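Side-chain contacts in fuculose-1-phosphate aldolase (Thermus thermophilus, PDB 2FK5), which belongs to the class II aldolase and adducin family and folds as an alpha/beta protein round a mixed central sheet: residues R10-D15 with G27-R32; F37-S42 with V72-V77; V57-P62 with V77-G82; S68-V73 with R149-F154; V87-R92 with G171-L176. One frame throughout, in Å; residues are numbered along the deposited sequence.

Interaction 1: residues R10-D15 with G27-R32; sequences RQVGED and GNFSVR. With SO4 (sulfate ion), chain C.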
# COMPACT_ATOMS: atom_id res chain seq x y z
N ARG A 10 -6.11 11.79 -7.72
CA ARG A 10 -5.39 11.17 -6.62
C ARG A 10 -5.13 9.70 -6.88
O ARG A 10 -4.02 9.21 -6.69
CB ARG A 10 -6.19 11.33 -5.32
CG ARG A 10 -5.49 10.75 -4.12
CD ARG A 10 -6.29 11.01 -2.85
NE ARG A 10 -5.64 10.43 -1.68
CZ ARG A 10 -6.19 10.37 -0.47
NH1 ARG A 10 -5.51 9.82 0.52
N GLN A 11 -6.16 9.00 -7.33
CA GLN A 11 -6.08 7.58 -7.62
C GLN A 11 -5.14 7.29 -8.78
O GLN A 11 -4.36 6.34 -8.74
CB GLN A 11 -7.48 7.06 -7.91
CG GLN A 11 -7.53 5.65 -8.46
CD GLN A 11 -8.96 5.20 -8.68
OE1 GLN A 11 -9.24 4.36 -9.53
NE2 GLN A 11 -9.88 5.75 -7.88
N VAL A 12 -5.22 8.10 -9.83
CA VAL A 12 -4.36 7.89 -10.99
C VAL A 12 -2.90 8.06 -10.58
O VAL A 12 -2.04 7.27 -10.96
CB VAL A 12 -4.73 8.87 -12.15
CG1 VAL A 12 -3.58 8.96 -13.15
CG2 VAL A 12 -5.98 8.37 -12.85
N GLY A 13 -2.63 9.08 -9.76
CA GLY A 13 -1.28 9.29 -9.28
C GLY A 13 -0.80 8.13 -8.42
O GLY A 13 0.30 7.61 -8.60
N GLU A 14 -1.63 7.70 -7.47
CA GLU A 14 -1.26 6.58 -6.60
C GLU A 14 -1.01 5.30 -7.38
O GLU A 14 -0.05 4.57 -7.11
CB GLU A 14 -2.36 6.29 -5.57
CG GLU A 14 -2.65 7.44 -4.62
CD GLU A 14 -3.59 7.02 -3.49
OE1 GLU A 14 -4.49 6.19 -3.74
OE2 GLU A 14 -3.43 7.54 -2.37
N ASP A 15 -1.88 5.02 -8.34
CA ASP A 15 -1.75 3.80 -9.12
C ASP A 15 -0.57 3.81 -10.10
O ASP A 15 0.09 2.79 -10.28
CB ASP A 15 -3.07 3.51 -9.84
CG ASP A 15 -4.17 3.06 -8.87
OD1 ASP A 15 -5.33 2.95 -9.30
OD2 ASP A 15 -3.87 2.81 -7.69
N GLY A 27 6.25 13.06 -14.45
CA GLY A 27 4.92 12.95 -15.03
C GLY A 27 3.90 14.01 -14.64
O GLY A 27 4.12 14.80 -13.74
N ASN A 28 2.78 14.01 -15.35
CA ASN A 28 1.72 14.97 -15.07
C ASN A 28 0.46 14.54 -15.79
O ASN A 28 0.51 13.80 -16.77
CB ASN A 28 2.15 16.37 -15.51
CG ASN A 28 2.94 16.35 -16.80
OD1 ASN A 28 2.40 16.11 -17.87
ND2 ASN A 28 4.25 16.58 -16.69
N PHE A 29 -0.69 14.98 -15.29
CA PHE A 29 -1.93 14.64 -15.97
C PHE A 29 -2.93 15.75 -15.85
O PHE A 29 -2.84 16.58 -14.95
CB PHE A 29 -2.52 13.31 -15.47
CG PHE A 29 -2.15 12.97 -14.06
CD1 PHE A 29 -3.06 13.17 -13.02
CD2 PHE A 29 -0.92 12.39 -13.78
CE1 PHE A 29 -2.73 12.79 -11.72
CE2 PHE A 29 -0.58 12.02 -12.48
CZ PHE A 29 -1.49 12.22 -11.45
N SER A 30 -3.88 15.75 -16.77
CA SER A 30 -4.89 16.79 -16.81
C SER A 30 -6.18 16.30 -17.42
O SER A 30 -6.25 15.21 -18.01
CB SER A 30 -4.38 17.94 -17.68
OG SER A 30 -4.20 17.47 -19.01
N VAL A 31 -7.22 17.14 -17.30
CA VAL A 31 -8.51 16.86 -17.89
C VAL A 31 -9.01 18.18 -18.50
O VAL A 31 -8.68 19.25 -18.01
CB VAL A 31 -9.56 16.36 -16.85
CG1 VAL A 31 -9.09 15.06 -16.22
CG2 VAL A 31 -9.79 17.43 -15.79
N ARG A 32 -9.77 18.06 -19.57
CA ARG A 32 -10.33 19.23 -20.25
C ARG A 32 -11.47 19.75 -19.39
O ARG A 32 -12.23 18.95 -18.82
CB ARG A 32 -10.88 18.80 -21.61
CG ARG A 32 -11.38 19.93 -22.51
CD ARG A 32 -10.23 20.61 -23.24
NE ARG A 32 -10.73 21.41 -24.36
CZ ARG A 32 -11.23 22.64 -24.23
NH1 ARG A 32 -11.29 23.21 -23.04
NH2 ARG A 32 -11.71 23.27 -25.30
S SO4 C . 6.23 18.58 -13.62
O1 SO4 C . 4.86 18.28 -14.21
O2 SO4 C . 6.49 20.07 -13.85
O3 SO4 C . 6.15 18.39 -12.22
O4 SO4 C . 7.15 17.91 -14.47

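Interaction 2: residues F37-S42 with V72-V77; sequences FLITKS and VVHREV. With SO4 (sulfate ion), chain C.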
# COMPACT_ATOMS: atom_id res chain seq x y z
N PHE A 37 -8.20 23.59 -19.08
CA PHE A 37 -7.83 22.29 -18.52
C PHE A 37 -7.26 22.38 -17.10
O PHE A 37 -6.68 23.40 -16.70
CB PHE A 37 -6.87 21.52 -19.46
CG PHE A 37 -5.51 22.15 -19.60
CD1 PHE A 37 -4.47 21.79 -18.75
CD2 PHE A 37 -5.27 23.08 -20.61
CE1 PHE A 37 -3.21 22.35 -18.90
CE2 PHE A 37 -4.00 23.64 -20.77
CZ PHE A 37 -2.97 23.27 -19.92
N LEU A 38 -7.47 21.31 -16.33
CA LEU A 38 -7.01 21.21 -14.95
C LEU A 38 -5.80 20.29 -14.98
O LEU A 38 -5.90 19.18 -15.47
CB LEU A 38 -8.13 20.59 -14.10
CG LEU A 38 -7.93 20.50 -12.59
CD1 LEU A 38 -7.78 21.90 -12.02
CD2 LEU A 38 -9.12 19.78 -11.94
N ILE A 39 -4.67 20.74 -14.46
CA ILE A 39 -3.46 19.94 -14.49
C ILE A 39 -2.70 20.00 -13.17
O ILE A 39 -2.88 20.93 -12.38
CB ILE A 39 -2.54 20.44 -15.64
CG1 ILE A 39 -1.34 19.52 -15.85
CG2 ILE A 39 -2.07 21.85 -15.34
CD1 ILE A 39 -0.58 19.83 -17.13
N THR A 40 -1.87 18.99 -12.94
CA THR A 40 -1.04 18.91 -11.75
C THR A 40 0.02 20.00 -11.77
O THR A 40 0.54 20.36 -12.83
CB THR A 40 -0.33 17.54 -11.66
OG1 THR A 40 0.35 17.27 -12.89
CG2 THR A 40 -1.34 16.42 -11.38
N LYS A 41 0.34 20.54 -10.60
CA LYS A 41 1.35 21.59 -10.51
C LYS A 41 2.76 21.03 -10.68
O LYS A 41 2.98 19.83 -10.59
CB LYS A 41 1.27 22.31 -9.16
CG LYS A 41 0.03 23.16 -8.96
CD LYS A 41 0.08 23.86 -7.61
CE LYS A 41 -1.17 24.69 -7.38
NZ LYS A 41 -1.16 25.31 -6.03
N SER A 42 3.71 21.93 -10.91
CA SER A 42 5.09 21.54 -11.09
C SER A 42 5.71 21.10 -9.77
O SER A 42 5.37 21.63 -8.71
CB SER A 42 5.89 22.72 -11.66
OG SER A 42 7.19 22.31 -12.05
N VAL A 72 2.49 23.37 -21.66
CA VAL A 72 2.45 23.83 -23.05
C VAL A 72 2.01 22.69 -23.96
O VAL A 72 1.28 22.89 -24.93
CB VAL A 72 3.83 24.30 -23.56
CG1 VAL A 72 3.65 25.45 -24.54
N VAL A 73 2.48 21.49 -23.65
CA VAL A 73 2.14 20.32 -24.45
C VAL A 73 0.69 19.94 -24.25
O VAL A 73 -0.02 19.66 -25.21
CB VAL A 73 3.02 19.12 -24.07
CG1 VAL A 73 2.67 17.93 -24.95
CG2 VAL A 73 4.50 19.49 -24.19
N HIS A 74 0.24 19.92 -22.99
CA HIS A 74 -1.15 19.58 -22.72
C HIS A 74 -2.06 20.58 -23.43
O HIS A 74 -3.02 20.20 -24.09
CB HIS A 74 -1.41 19.63 -21.21
CG HIS A 74 -0.80 18.50 -20.45
ND1 HIS A 74 -1.55 17.56 -19.78
CD2 HIS A 74 0.50 18.17 -20.23
CE1 HIS A 74 -0.75 16.70 -19.18
NE2 HIS A 74 0.50 17.05 -19.43
N ARG A 75 -1.74 21.85 -23.28
CA ARG A 75 -2.55 22.90 -23.91
C ARG A 75 -2.68 22.70 -25.42
O ARG A 75 -3.77 22.78 -25.97
CB ARG A 75 -1.95 24.27 -23.62
CG ARG A 75 -2.79 25.42 -24.18
CD ARG A 75 -2.18 26.76 -23.86
NE ARG A 75 -0.89 26.92 -24.53
CZ ARG A 75 -0.16 28.03 -24.46
NH1 ARG A 75 -0.60 29.06 -23.75
NH2 ARG A 75 1.00 28.10 -25.09
N GLU A 76 -1.56 22.42 -26.07
CA GLU A 76 -1.57 22.23 -27.52
C GLU A 76 -2.40 21.01 -27.90
O GLU A 76 -3.11 21.03 -28.90
CB GLU A 76 -0.13 22.09 -28.04
CG GLU A 76 0.03 22.42 -29.52
CD GLU A 76 -0.41 23.84 -29.85
OE1 GLU A 76 -0.09 24.75 -29.06
OE2 GLU A 76 -1.06 24.04 -30.90
N VAL A 77 -2.32 19.94 -27.11
CA VAL A 77 -3.10 18.75 -27.39
C VAL A 77 -4.59 19.07 -27.31
O VAL A 77 -5.38 18.62 -28.14
CB VAL A 77 -2.81 17.61 -26.37
CG1 VAL A 77 -3.77 16.46 -26.58
CG2 VAL A 77 -1.38 17.12 -26.52
S SO4 C . 6.23 18.58 -13.62
O1 SO4 C . 4.86 18.28 -14.21
O2 SO4 C . 6.49 20.07 -13.85
O3 SO4 C . 6.15 18.39 -12.22
O4 SO4 C . 7.15 17.91 -14.47

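Interaction 3: residues V57-P62 with V77-G82; sequences VPLEGP and VYRRTG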
# COMPACT_ATOMS: atom_id res chain seq x y z
N VAL A 57 -5.76 25.90 -16.33
CA VAL A 57 -5.00 26.67 -17.31
C VAL A 57 -5.90 26.95 -18.51
O VAL A 57 -6.59 26.07 -18.99
CB VAL A 57 -3.77 25.88 -17.79
CG1 VAL A 57 -2.91 26.75 -18.70
CG2 VAL A 57 -2.96 25.39 -16.60
N PRO A 58 -5.90 28.19 -19.01
CA PRO A 58 -6.75 28.49 -20.16
C PRO A 58 -6.05 28.08 -21.44
O PRO A 58 -4.82 27.99 -21.47
CB PRO A 58 -6.95 30.00 -20.05
CG PRO A 58 -5.61 30.47 -19.54
CD PRO A 58 -5.24 29.41 -18.50
N LEU A 59 -6.81 27.81 -22.50
CA LEU A 59 -6.20 27.44 -23.78
C LEU A 59 -5.58 28.69 -24.40
O LEU A 59 -4.62 28.61 -25.16
CB LEU A 59 -7.24 26.84 -24.73
CG LEU A 59 -7.82 25.47 -24.35
CD1 LEU A 59 -8.65 24.92 -25.50
CD2 LEU A 59 -6.69 24.52 -24.02
N GLU A 60 -6.16 29.84 -24.07
CA GLU A 60 -5.65 31.11 -24.58
C GLU A 60 -5.36 32.03 -23.41
O GLU A 60 -6.22 32.28 -22.57
CB GLU A 60 -6.67 31.78 -25.51
CG GLU A 60 -6.95 31.01 -26.79
CD GLU A 60 -5.69 30.64 -27.55
OE1 GLU A 60 -4.78 31.50 -27.67
OE2 GLU A 60 -5.59 29.49 -28.03
N GLY A 61 -4.14 32.53 -23.35
CA GLY A 61 -3.76 33.41 -22.27
C GLY A 61 -2.50 32.89 -21.60
O GLY A 61 -1.95 31.86 -22.00
N PRO A 62 -2.01 33.60 -20.56
CA PRO A 62 -0.79 33.20 -19.84
C PRO A 62 -0.96 31.89 -19.09
O PRO A 62 -1.99 31.64 -18.47
CB PRO A 62 -0.57 34.37 -18.88
CG PRO A 62 -1.27 35.53 -19.54
CD PRO A 62 -2.52 34.88 -20.06
N VAL A 77 -2.32 19.94 -27.11
CA VAL A 77 -3.10 18.75 -27.39
C VAL A 77 -4.59 19.07 -27.31
O VAL A 77 -5.38 18.62 -28.14
CB VAL A 77 -2.81 17.61 -26.37
CG1 VAL A 77 -3.77 16.46 -26.58
CG2 VAL A 77 -1.38 17.12 -26.52
N TYR A 78 -4.99 19.84 -26.31
CA TYR A 78 -6.39 20.19 -26.17
C TYR A 78 -6.83 21.14 -27.28
O TYR A 78 -7.96 21.07 -27.75
CB TYR A 78 -6.65 20.80 -24.80
CG TYR A 78 -6.58 19.79 -23.69
CD1 TYR A 78 -5.80 20.03 -22.56
CD2 TYR A 78 -7.29 18.59 -23.76
CE1 TYR A 78 -5.73 19.08 -21.52
CE2 TYR A 78 -7.23 17.65 -22.73
CZ TYR A 78 -6.44 17.90 -21.62
OH TYR A 78 -6.35 16.97 -20.61
N ARG A 79 -5.92 22.01 -27.70
CA ARG A 79 -6.23 22.96 -28.78
C ARG A 79 -6.47 22.22 -30.09
O ARG A 79 -7.48 22.44 -30.76
CB ARG A 79 -5.06 23.93 -28.99
CG ARG A 79 -4.91 25.04 -27.96
CD ARG A 79 -3.60 25.79 -28.23
NE ARG A 79 -3.47 27.02 -27.45
CZ ARG A 79 -2.39 27.80 -27.48
NH1 ARG A 79 -1.35 27.46 -28.23
NH2 ARG A 79 -2.36 28.92 -26.76
N ARG A 80 -5.55 21.33 -30.45
CA ARG A 80 -5.62 20.60 -31.71
C ARG A 80 -6.38 19.28 -31.77
O ARG A 80 -6.63 18.79 -32.87
CB ARG A 80 -4.20 20.36 -32.22
CG ARG A 80 -3.45 21.64 -32.54
CD ARG A 80 -1.98 21.40 -32.77
NE ARG A 80 -1.28 22.65 -33.05
CZ ARG A 80 -1.08 23.14 -34.27
NH1 ARG A 80 -1.52 22.48 -35.33
NH2 ARG A 80 -0.47 24.31 -34.42
N THR A 81 -6.75 18.71 -30.63
CA THR A 81 -7.46 17.44 -30.65
C THR A 81 -8.73 17.49 -29.80
O THR A 81 -9.01 18.50 -29.16
CB THR A 81 -6.59 16.29 -30.10
OG1 THR A 81 -6.50 16.43 -28.68
CG2 THR A 81 -5.18 16.35 -30.69
N GLY A 82 -9.48 16.40 -29.81
CA GLY A 82 -10.69 16.32 -29.02
C GLY A 82 -10.42 15.64 -27.69
O GLY A 82 -11.34 15.19 -27.01

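Interaction 4: residues S68-V73 with R149-F154; sequences SVESVV and RGHGAF. With SO4 (sulfate ion), chain C.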
# COMPACT_ATOMS: atom_id res chain seq x y z
N SER A 68 2.38 22.62 -14.25
CA SER A 68 3.31 21.61 -14.75
C SER A 68 4.16 22.20 -15.87
O SER A 68 3.66 22.95 -16.70
CB SER A 68 2.54 20.40 -15.29
OG SER A 68 3.37 19.62 -16.13
N VAL A 69 5.44 21.84 -15.89
CA VAL A 69 6.35 22.33 -16.92
C VAL A 69 5.93 21.87 -18.32
O VAL A 69 6.34 22.44 -19.32
CB VAL A 69 7.79 21.87 -16.64
CG1 VAL A 69 8.73 22.41 -17.69
CG2 VAL A 69 8.23 22.35 -15.26
N GLU A 70 5.09 20.83 -18.38
CA GLU A 70 4.62 20.29 -19.65
C GLU A 70 3.27 20.88 -20.05
O GLU A 70 2.64 20.42 -21.00
CB GLU A 70 4.48 18.77 -19.57
CG GLU A 70 5.74 18.05 -19.13
CD GLU A 70 6.86 18.17 -20.14
OE1 GLU A 70 6.89 19.20 -20.85
OE2 GLU A 70 7.70 17.26 -20.21
N SER A 71 2.81 21.89 -19.32
CA SER A 71 1.52 22.48 -19.61
C SER A 71 1.39 22.94 -21.06
O SER A 71 0.31 22.88 -21.62
CB SER A 71 1.23 23.64 -18.66
OG SER A 71 1.01 23.15 -17.35
N VAL A 72 2.49 23.37 -21.66
CA VAL A 72 2.45 23.83 -23.05
C VAL A 72 2.01 22.69 -23.96
O VAL A 72 1.28 22.89 -24.93
CB VAL A 72 3.83 24.30 -23.56
CG1 VAL A 72 3.65 25.45 -24.54
N VAL A 73 2.48 21.49 -23.65
CA VAL A 73 2.14 20.32 -24.45
C VAL A 73 0.69 19.94 -24.25
O VAL A 73 -0.02 19.66 -25.21
CB VAL A 73 3.02 19.12 -24.07
CG1 VAL A 73 2.67 17.93 -24.95
CG2 VAL A 73 4.50 19.49 -24.19
N ARG A 149 10.83 9.81 -27.74
CA ARG A 149 12.09 9.11 -27.57
C ARG A 149 12.93 9.61 -26.41
O ARG A 149 13.25 10.79 -26.31
CB ARG A 149 12.92 9.15 -28.86
CG ARG A 149 14.27 8.45 -28.74
CD ARG A 149 14.85 8.14 -30.10
NE ARG A 149 14.02 7.18 -30.82
CZ ARG A 149 14.07 6.97 -32.13
NH1 ARG A 149 14.92 7.68 -32.87
N GLY A 150 13.24 8.69 -25.50
CA GLY A 150 14.06 9.02 -24.35
C GLY A 150 13.43 9.87 -23.28
O GLY A 150 14.09 10.23 -22.31
N HIS A 151 12.15 10.21 -23.43
CA HIS A 151 11.52 11.01 -22.40
C HIS A 151 10.41 10.24 -21.70
O HIS A 151 10.55 9.83 -20.55
CB HIS A 151 10.99 12.33 -22.97
CG HIS A 151 10.50 13.28 -21.92
ND1 HIS A 151 11.15 13.46 -20.71
CD2 HIS A 151 9.43 14.11 -21.89
CE1 HIS A 151 10.50 14.35 -19.99
NE2 HIS A 151 9.45 14.76 -20.68
N GLY A 152 9.31 10.00 -22.41
CA GLY A 152 8.21 9.28 -21.80
C GLY A 152 7.13 9.05 -22.83
O GLY A 152 7.43 8.87 -24.01
N ALA A 153 5.88 9.06 -22.39
CA ALA A 153 4.76 8.83 -23.28
C ALA A 153 3.55 9.65 -22.88
O ALA A 153 3.44 10.09 -21.73
CB ALA A 153 4.40 7.34 -23.27
N PHE A 154 2.63 9.82 -23.82
CA PHE A 154 1.39 10.55 -23.61
C PHE A 154 0.25 9.63 -24.05
O PHE A 154 0.37 8.94 -25.05
CB PHE A 154 1.34 11.83 -24.45
CG PHE A 154 2.34 12.87 -24.03
CD1 PHE A 154 3.66 12.81 -24.45
CD2 PHE A 154 1.96 13.90 -23.18
CE1 PHE A 154 4.59 13.75 -24.03
CE2 PHE A 154 2.88 14.85 -22.75
CZ PHE A 154 4.19 14.77 -23.18
S SO4 C . 6.23 18.58 -13.62
O1 SO4 C . 4.86 18.28 -14.21
O2 SO4 C . 6.49 20.07 -13.85
O3 SO4 C . 6.15 18.39 -12.22
O4 SO4 C . 7.15 17.91 -14.47

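Interaction 5: residues V87-R92 with G171-L176; sequences VHAHPR and GLMTTL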
# COMPACT_ATOMS: atom_id res chain seq x y z
N VAL A 87 -2.47 11.97 -19.99
CA VAL A 87 -1.56 11.46 -18.97
C VAL A 87 -0.17 11.36 -19.58
O VAL A 87 0.00 10.77 -20.64
CB VAL A 87 -1.95 10.03 -18.47
CG1 VAL A 87 -0.80 9.44 -17.64
CG2 VAL A 87 -3.21 10.08 -17.63
N HIS A 88 0.80 11.98 -18.92
CA HIS A 88 2.18 11.92 -19.36
C HIS A 88 2.90 11.14 -18.26
O HIS A 88 2.87 11.53 -17.09
CB HIS A 88 2.79 13.32 -19.49
CG HIS A 88 4.22 13.30 -19.93
ND1 HIS A 88 5.18 14.14 -19.40
CD2 HIS A 88 4.87 12.53 -20.84
CE1 HIS A 88 6.35 13.88 -19.94
NE2 HIS A 88 6.19 12.90 -20.82
N ALA A 89 3.52 10.03 -18.63
CA ALA A 89 4.22 9.21 -17.66
C ALA A 89 5.55 8.75 -18.24
O ALA A 89 5.90 9.10 -19.37
CB ALA A 89 3.36 8.00 -17.29
N HIS A 90 6.28 7.97 -17.46
CA HIS A 90 7.58 7.49 -17.89
C HIS A 90 7.73 5.99 -17.78
O HIS A 90 8.52 5.48 -16.98
CB HIS A 90 8.68 8.21 -17.10
CG HIS A 90 8.69 9.68 -17.32
ND1 HIS A 90 7.73 10.52 -16.79
CD2 HIS A 90 9.50 10.47 -18.06
CE1 HIS A 90 7.94 11.75 -17.21
NE2 HIS A 90 9.01 11.75 -17.99
N PRO A 91 6.98 5.25 -18.60
CA PRO A 91 7.03 3.79 -18.59
C PRO A 91 8.46 3.40 -18.99
O PRO A 91 8.87 3.61 -20.13
CB PRO A 91 5.98 3.40 -19.62
CG PRO A 91 6.03 4.55 -20.61
CD PRO A 91 6.14 5.76 -19.71
N ARG A 92 9.20 2.83 -18.04
CA ARG A 92 10.61 2.49 -18.26
C ARG A 92 10.94 1.58 -19.43
O ARG A 92 11.83 1.90 -20.22
CB ARG A 92 11.20 1.92 -16.97
CG ARG A 92 10.96 2.81 -15.78
NE ARG A 92 10.95 2.98 -13.34
CZ ARG A 92 11.29 2.76 -12.07
NH1 ARG A 92 12.14 1.79 -11.77
NH2 ARG A 92 10.77 3.50 -11.11
N GLY A 171 -5.49 4.10 -18.02
CA GLY A 171 -5.56 2.72 -18.47
C GLY A 171 -4.73 2.47 -19.72
O GLY A 171 -4.09 1.42 -19.86
N LEU A 172 -4.74 3.43 -20.63
CA LEU A 172 -3.97 3.29 -21.86
C LEU A 172 -2.49 3.35 -21.54
O LEU A 172 -1.69 2.68 -22.17
CB LEU A 172 -4.30 4.41 -22.85
CG LEU A 172 -5.68 4.32 -23.50
CD1 LEU A 172 -5.93 5.55 -24.35
CD2 LEU A 172 -5.76 3.06 -24.35
N MET A 173 -2.13 4.16 -20.55
CA MET A 173 -0.72 4.29 -20.17
C MET A 173 -0.23 2.97 -19.58
O MET A 173 0.87 2.52 -19.91
CB MET A 173 -0.54 5.42 -19.17
CG MET A 173 0.92 5.70 -18.80
SD MET A 173 1.96 6.15 -20.22
CE MET A 173 1.29 7.77 -20.62
N THR A 174 -1.04 2.33 -18.73
CA THR A 174 -0.62 1.06 -18.14
C THR A 174 -0.58 -0.02 -19.20
O THR A 174 0.30 -0.88 -19.17
CB THR A 174 -1.55 0.61 -16.96
OG1 THR A 174 -2.89 0.43 -17.43
CG2 THR A 174 -1.55 1.65 -15.86
N THR A 175 -1.52 0.03 -20.14
CA THR A 175 -1.56 -0.94 -21.24
C THR A 175 -0.29 -0.79 -22.08
O THR A 175 0.28 -1.79 -22.53
CB THR A 175 -2.79 -0.71 -22.13
OG1 THR A 175 -3.97 -1.06 -21.41
CG2 THR A 175 -2.70 -1.56 -23.40
N LEU A 176 0.15 0.45 -22.28
CA LEU A 176 1.37 0.71 -23.04
C LEU A 176 2.61 0.09 -22.40
O LEU A 176 3.39 -0.57 -23.08
CB LEU A 176 1.60 2.22 -23.20
CG LEU A 176 2.98 2.62 -23.75
CD1 LEU A 176 3.32 1.82 -24.99
CD2 LEU A 176 2.98 4.11 -24.07

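Interaction 1: residues R10-D15 with G27-R32
Phe29 supplies about half of the surface buried here, setting its ring from strand 28-32 against Val12 and Gly13 of helix 3-18. The Val12 methyl CG1 lies 4.1 Å from the centroid of the Phe29 ring and only 5° off the ring normal, which identifies a CH-pi contact centred on the face. CG1 reaches that place because it stands opposite the backbone N (chi1 162°), while the two side chains slide past each other in opposite directions. At the far end of the ring, Phe29 CZ comes within 3.7 Å of Gly13 CA; with no side chain on Gly13, the ring tip meets bare helix backbone, approaching it obliquely. The contact joins an N-terminal helix to an inner strand of the mixed sheet in this alpha/beta fold, where strand 28-32 runs between strands 36-40 and 85-89. Val87 of the latter also packs on Phe29, and Tyr170 of helix 162-191 touches Val12. Alternation along the strand sends Asn28 elsewhere: its CG sits between the backbone N and the carbonyl carbon (chi1 38°), and its ND2 donates to sulfate O1 over 3.1 Å. The sulfate is probably from the crystallisation liquor. On the helix, Glu14 and Asp15 form salt bridges to Arg48 of a second subunit.

Interaction 2: residues F37-S42 with V72-V77
His74 is the first residue of helix segment 72-77 to meet strand 36-40, and it does so through its ring and its CB. Ile39 CD1 stands above the middle of the imidazole, 3.5 Å from the ring centroid and 5° off the normal, so the contact is CH-pi over a face. An extended Ile39 chain, with CG1 anti to the backbone N (chi1 -172°), carries the methyl there. The rotation of the imidazole is fixed by hydrogen bonds at both nitrogens, ND1 with Ser30 OG and NE2 with Asn28 OD1. His74 CB in turn lies 4.0 Å from Phe37 CE1. Next along the helix, Arg75 offers its inner atoms: Phe37 CE2 approaches Arg75 CA to 3.5 Å and Arg75 CB to 3.6 Å, whereas the guanidinium leads away from the strand. Glu76 faces away too, with salt bridges to Arg79 and Arg80. The axes of strand 37-40 and helix 72-77 pass 10.1 Å apart at 154°, a nearly antiparallel layering of helix on sheet. Strand 36-40 is flanked by strands 28-32 and 54-58, and helix 130-142 packs against Val73, Glu76 and Val77.

Interaction 3: residues V57-P62 with V77-G82
Arg79 meets Leu59 and Glu60 where the last turn of helix 71-80 faces the loop leaving strand 54-58, at the edge of the sheet in this alpha/beta fold. From CB the arginine runs out extended (chi2 173°, chi3 170°). Its CG passes Leu59 CD2 at 4.4 Å, a loose apolar approach, before the polar end arrives. NE then donates to Leu59 O over 3.0 Å, and NH2 donates to the same oxygen over 2.8 Å; this is a side-on grip of two nitrogens on one carbonyl, which lies near the guanidinium plane. NE also makes a salt bridge with Glu60 OE2 at 3.3 Å, the carboxylate and guanidinium planes being 12° apart. NH1 turns back to a salt bridge with Glu76 on its own helix. Glu60 O, meanwhile, is hydrogen-bonded to Ser135 of a third subunit, so the loop also touches a neighbouring subunit. Beside the polar grip, Leu59 crosses Tyr78 at about a right angle, with Leu59 CD2 3.8 Å from Tyr78 CB.

Interaction 4: residues S68-V73 with R149-F154
A buried histidine-carboxylate hydrogen bond links the two segments: His151 NE2 donates to Glu70 OE2 over 3.1 Å, with an N-H...O angle of 161°. The oxygen lies at the imidazole edge, near its plane, and is met nearly along its C-O axis; the carboxylate itself is turned 68° from the ring. A bend at chi2 (-66°), with CG anti to the carbonyl carbon, brings OE2 to the histidine, and the carboxylate is held further by Ala128 N at OE1 and Ser127 OG at OE2. Alongside this bond, Val73 CG1 touches Phe154 CE2 at 3.8 Å, the two side chains crossing at about a right angle, with Val136 of helix 130-142 packed on both. His151 and Gly152 form a classic beta bulge opposite Leu148. Ser68 begins an ST turn, its OG accepting from Glu70 N, the N-cap residue of helix 71-80. The same turn contributes two bonds to the sulfate: Ser68 OG donates to O1 over 2.8 Å and Val69 N to O2 over 2.9 Å. The His151 ring also meets those of His88 and His90, one glutamate and three histidines consistent with the metal site of related class II aldolases, although no metal is modelled here.

Interaction 5: residues V87-R92 with G171-L176
Val87 and Met173 bring their CA atoms to 7.3 Å where strand segment 87-89 and helix segment 171-176 run the same way, their axes 9.2 Å apart and inclined by 31°. This is helix-on-sheet layering in an alpha/beta fold: the long helix 162-191 covers the face of the sheet to which Val87 and Ala89 point, while His88, between them, faces the other way toward Glu70, His151 and Phe154. Met173 carries nearly the whole contact. Bends at chi2 (59°) and chi3 (69°) fold its thioether along the strand, so that CE reaches Val87 while CG and SD lie against Ala89. The terminal methyl CE lies 3.3 Å from Val87 O and 4.0 Å from Val87 CG1, touching both backbone and side chain. Ala89 CB sits 3.7 Å from Met173 CG and equally close to SD. Leu176, one turn on, also points toward the strand but rests on Ala153 of strand 152-157, which is paired with Ala89. Past the end of the strand, Pro91 occupies the N-cap position of helix 92-98, and its ring atom CD reaches Met173 SD at 4.2 Å.

All five contacts attach helices or loops to one mixed beta-sheet, all within the class II aldolase and adducin domain. Along the chain interaction 1 closes before any other opens; interactions 2 and 3 then alternate their segments, as do 3 with 4 and 4 with 5. Helix 71-80 serves interactions 2, 3 and 4, the centres of 2 and 3 being about 8 Å apart. Interactions 1 and 5, centres about 11 Å apart, use neighbouring strands 28-32 and 85-89, whereas 3 and 5, centres about 22 Å apart, do not touch. Interactions 1, 2 and 4 meet at the shared sulfate, bound by the first third of the chain; 4 adjoins 5 through a glutamate-histidine cluster drawn from segments far apart in sequence.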